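Local coordinates for DUF1904 domain-containing protein (Vibrio cholerae O1 biovar eltor str. N16961, PDB 1U9D), which is of unknown function but belongs to a family grouped with the macrophage migration inhibitory factor (MIF) superfamily, at residues 82-90 with 101-109. Sequence-based numbering, arbitrary orientation.
Sequences QDQIAQVIT and SHLAVVFIP
F107 and V105 of strand 104-109, with L103 just ahead of it, rise in turn against Q82, I85, A86, I89 and T90 on one flank of helix 79-97. They close the beta-alpha-beta unit of strand 69-74, helix 79-97 and strand 104-109, in keeping with a MIF-like fold; the axes of 82-90 and 104-109 approach to 9.1 Å and run roughly antiparallel. The F107 ring is the most extensively covered group. Q82 leaves its helix with CG anti to the backbone N (chi1 179°) and the chain extended, which lays the methylene over the ring: CG stands 3.7 Å from the F107 centroid, 10° off the normal, a CH-pi contact. The Q82 amide follows across the same ring, tilted 17° from its plane. At the ring edge, nearly in plane, I85 CG2 touches F107 CZ at 3.9 Å, while A86 CB lies beside F107 CE2. W74 of the neighbouring strand also meets this ring, joining the cluster to the sheet.

Further along, the buried I89 turns CG2 between L103 and V105, 3.8 Å from L103 CD2. L103 CD2 also packs on T90 CA at 3.6 Å, as tightly as anything at the ring. I85 also touches L40 and L44 of helix 26-44, which places it between that helix and F107. The step between A86 and V105 is looser: their side chains come no nearer than 4.5 Å, CB to CG1. Beside it the contact is wetter. T90 OG1, set beside its own backbone N, donates back to A86 O; T90 N and OG1 approach that carbonyl from opposite faces. A water completes the link between helix and strand, donating to T90 OG1 at 2.8 Å and to L103 O at 3.0 Å.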
loop_
_atom_site.group_PDB
_atom_site.type_symbol
_atom_site.label_atom_id
_atom_site.label_comp_id
_atom_site.label_asym_id
_atom_site.label_seq_id
_atom_site.Cartn_x
_atom_site.Cartn_y
_atom_site.Cartn_z
ATOM N N GLN A 82 8.525 6.496 -6.897
ATOM C CA GLN A 82 9.451 7.605 -6.730
ATOM C C GLN A 82 9.202 8.654 -7.810
ATOM O O GLN A 82 9.128 9.834 -7.547
ATOM C CB GLN A 82 10.891 7.054 -6.778
ATOM C CG GLN A 82 11.995 8.087 -6.654
ATOM C CD GLN A 82 13.369 7.446 -6.711
ATOM O OE1 GLN A 82 13.840 6.878 -5.716
ATOM N NE2 GLN A 82 14.006 7.506 -7.875
ATOM N N ASP A 83 9.042 8.212 -9.046
ATOM C CA ASP A 83 8.752 9.132 -10.136
ATOM C C ASP A 83 7.462 9.925 -9.925
ATOM O O ASP A 83 7.400 11.103 -10.263
ATOM C CB ASP A 83 8.581 8.391 -11.472
ATOM C CG ASP A 83 9.831 7.691 -11.962
ATOM O OD1 ASP A 83 10.979 7.910 -11.496
ATOM O OD2 ASP A 83 9.733 6.845 -12.890
ATOM N N GLN A 84 6.416 9.267 -9.419
ATOM C CA GLN A 84 5.144 9.942 -9.149
ATOM C C GLN A 84 5.260 10.983 -8.053
ATOM O O GLN A 84 4.672 12.066 -8.126
ATOM C CB GLN A 84 4.071 8.912 -8.783
ATOM C CG GLN A 84 3.374 8.324 -10.002
ATOM C CD GLN A 84 2.070 9.033 -10.270
ATOM O OE1 GLN A 84 1.069 8.806 -9.563
ATOM N NE2 GLN A 84 2.080 9.938 -11.243
ATOM N N ILE A 85 6.042 10.661 -7.028
ATOM C CA ILE A 85 6.246 11.591 -5.931
ATOM C C ILE A 85 6.944 12.824 -6.407
ATOM O O ILE A 85 6.590 13.929 -6.012
ATOM C CB ILE A 85 7.037 10.951 -4.782
ATOM C CG1 ILE A 85 6.254 9.820 -4.153
ATOM C CG2 ILE A 85 7.370 12.013 -3.723
ATOM C CD1 ILE A 85 7.115 8.886 -3.354
ATOM N N ALA A 86 7.985 12.634 -7.206
ATOM C CA ALA A 86 8.704 13.734 -7.779
ATOM C C ALA A 86 7.745 14.603 -8.577
ATOM O O ALA A 86 7.813 15.819 -8.524
ATOM C CB ALA A 86 9.818 13.223 -8.665
ATOM N N GLN A 87 6.851 13.981 -9.319
ATOM C CA GLN A 87 5.898 14.759 -10.120
ATOM C C GLN A 87 4.910 15.569 -9.262
ATOM O O GLN A 87 4.651 16.731 -9.571
ATOM C CB GLN A 87 5.186 13.877 -11.137
ATOM C CG GLN A 87 4.541 14.635 -12.320
ATOM C CD GLN A 87 5.563 15.408 -13.164
ATOM O OE1 GLN A 87 6.326 14.803 -13.927
ATOM N NE2 GLN A 87 5.593 16.743 -13.009
ATOM N N VAL A 88 4.422 15.000 -8.164
ATOM C CA VAL A 88 3.525 15.722 -7.238
ATOM C C VAL A 88 4.187 16.959 -6.611
ATOM O O VAL A 88 3.633 18.062 -6.617
ATOM C CB VAL A 88 3.022 14.809 -6.106
ATOM C CG1 VAL A 88 2.313 15.644 -5.002
ATOM C CG2 VAL A 88 2.110 13.727 -6.658
ATOM N N ILE A 89 5.399 16.777 -6.099
ATOM C CA ILE A 89 6.138 17.849 -5.460
ATOM C C ILE A 89 6.388 18.946 -6.480
ATOM O O ILE A 89 6.239 20.108 -6.193
ATOM C CB ILE A 89 7.480 17.328 -4.886
ATOM C CG1 ILE A 89 7.234 16.415 -3.687
ATOM C CG2 ILE A 89 8.354 18.472 -4.444
ATOM C CD1 ILE A 89 8.505 15.668 -3.177
ATOM N N THR A 90 6.778 18.560 -7.686
ATOM C CA THR A 90 7.110 19.525 -8.706
ATOM C C THR A 90 5.914 20.365 -9.099
ATOM O O THR A 90 6.004 21.599 -9.154
ATOM C CB THR A 90 7.698 18.790 -9.910
ATOM O OG1 THR A 90 8.909 18.140 -9.488
ATOM C CG2 THR A 90 8.135 19.764 -10.971
ATOM N N SER A 101 9.614 27.276 -13.516
ATOM C CA SER A 101 10.638 27.252 -12.481
ATOM C C SER A 101 11.277 25.890 -12.613
ATOM O O SER A 101 10.657 24.988 -13.153
ATOM C CB SER A 101 10.015 27.429 -11.089
ATOM O OG SER A 101 8.917 26.538 -10.902
ATOM N N HIS A 102 12.508 25.729 -12.150
ATOM C CA HIS A 102 13.246 24.490 -12.410
ATOM C C HIS A 102 13.589 23.628 -11.174
ATOM O O HIS A 102 14.744 23.448 -10.822
ATOM C CB HIS A 102 14.505 24.850 -13.186
ATOM C CG HIS A 102 14.212 25.415 -14.538
ATOM N ND1 HIS A 102 13.507 24.711 -15.492
ATOM C CD2 HIS A 102 14.483 26.624 -15.080
ATOM C CE1 HIS A 102 13.380 25.456 -16.578
ATOM N NE2 HIS A 102 13.962 26.623 -16.352
ATOM N N LEU A 103 12.572 23.067 -10.552
ATOM C CA LEU A 103 12.736 22.411 -9.268
ATOM C C LEU A 103 13.577 21.142 -9.399
ATOM O O LEU A 103 13.344 20.351 -10.303
ATOM C CB LEU A 103 11.373 22.039 -8.690
ATOM C CG LEU A 103 11.423 21.375 -7.309
ATOM C CD1 LEU A 103 11.755 22.363 -6.227
ATOM C CD2 LEU A 103 10.113 20.664 -6.990
ATOM N N ALA A 104 14.533 20.955 -8.491
ATOM C CA ALA A 104 15.224 19.680 -8.342
ATOM C C ALA A 104 14.582 18.904 -7.174
ATOM O O ALA A 104 14.303 19.482 -6.142
ATOM C CB ALA A 104 16.688 19.908 -8.039
ATOM N N VAL A 105 14.344 17.613 -7.336
ATOM C CA VAL A 105 13.848 16.771 -6.240
ATOM C C VAL A 105 14.832 15.626 -6.191
ATOM O O VAL A 105 15.043 14.951 -7.205
ATOM C CB VAL A 105 12.448 16.221 -6.494
ATOM C CG1 VAL A 105 12.056 15.268 -5.361
ATOM C CG2 VAL A 105 11.390 17.328 -6.639
ATOM N N VAL A 106 15.459 15.392 -5.055
ATOM C CA VAL A 106 16.495 14.358 -4.985
ATOM C C VAL A 106 16.159 13.386 -3.855
ATOM O O VAL A 106 15.889 13.826 -2.748
ATOM C CB VAL A 106 17.907 14.990 -4.758
ATOM C CG1 VAL A 106 18.016 15.672 -3.494
ATOM C CG2 VAL A 106 18.986 13.922 -4.798
ATOM N N PHE A 107 16.165 12.093 -4.124
ATOM C CA PHE A 107 15.834 11.112 -3.117
ATOM C C PHE A 107 17.131 10.510 -2.586
ATOM O O PHE A 107 18.008 10.157 -3.354
ATOM C CB PHE A 107 14.927 10.049 -3.731
ATOM C CG PHE A 107 13.579 10.561 -4.139
ATOM C CD1 PHE A 107 12.473 10.365 -3.335
ATOM C CD2 PHE A 107 13.400 11.225 -5.338
ATOM C CE1 PHE A 107 11.234 10.857 -3.718
ATOM C CE2 PHE A 107 12.172 11.707 -5.712
ATOM C CZ PHE A 107 11.077 11.517 -4.884
ATOM N N ILE A 108 17.266 10.412 -1.273
ATOM C CA ILE A 108 18.432 9.811 -0.678
ATOM C C ILE A 108 17.960 8.618 0.147
ATOM O O ILE A 108 17.194 8.798 1.054
ATOM C CB ILE A 108 19.190 10.830 0.169
ATOM C CG1 ILE A 108 19.793 11.921 -0.750
ATOM C CG2 ILE A 108 20.310 10.147 0.962
ATOM C CD1 ILE A 108 19.980 13.225 -0.086
ATOM N N PRO A 109 18.374 7.411 -0.221
ATOM C CA PRO A 109 17.979 6.194 0.496
ATOM C C PRO A 109 18.653 6.063 1.860
ATOM O O PRO A 109 19.851 6.261 1.984
ATOM C CB PRO A 109 18.464 5.083 -0.439
ATOM C CG PRO A 109 19.654 5.658 -1.068
ATOM C CD PRO A 109 19.240 7.079 -1.365
HETATM O O HOH W 1 11.607 17.937 -10.123
#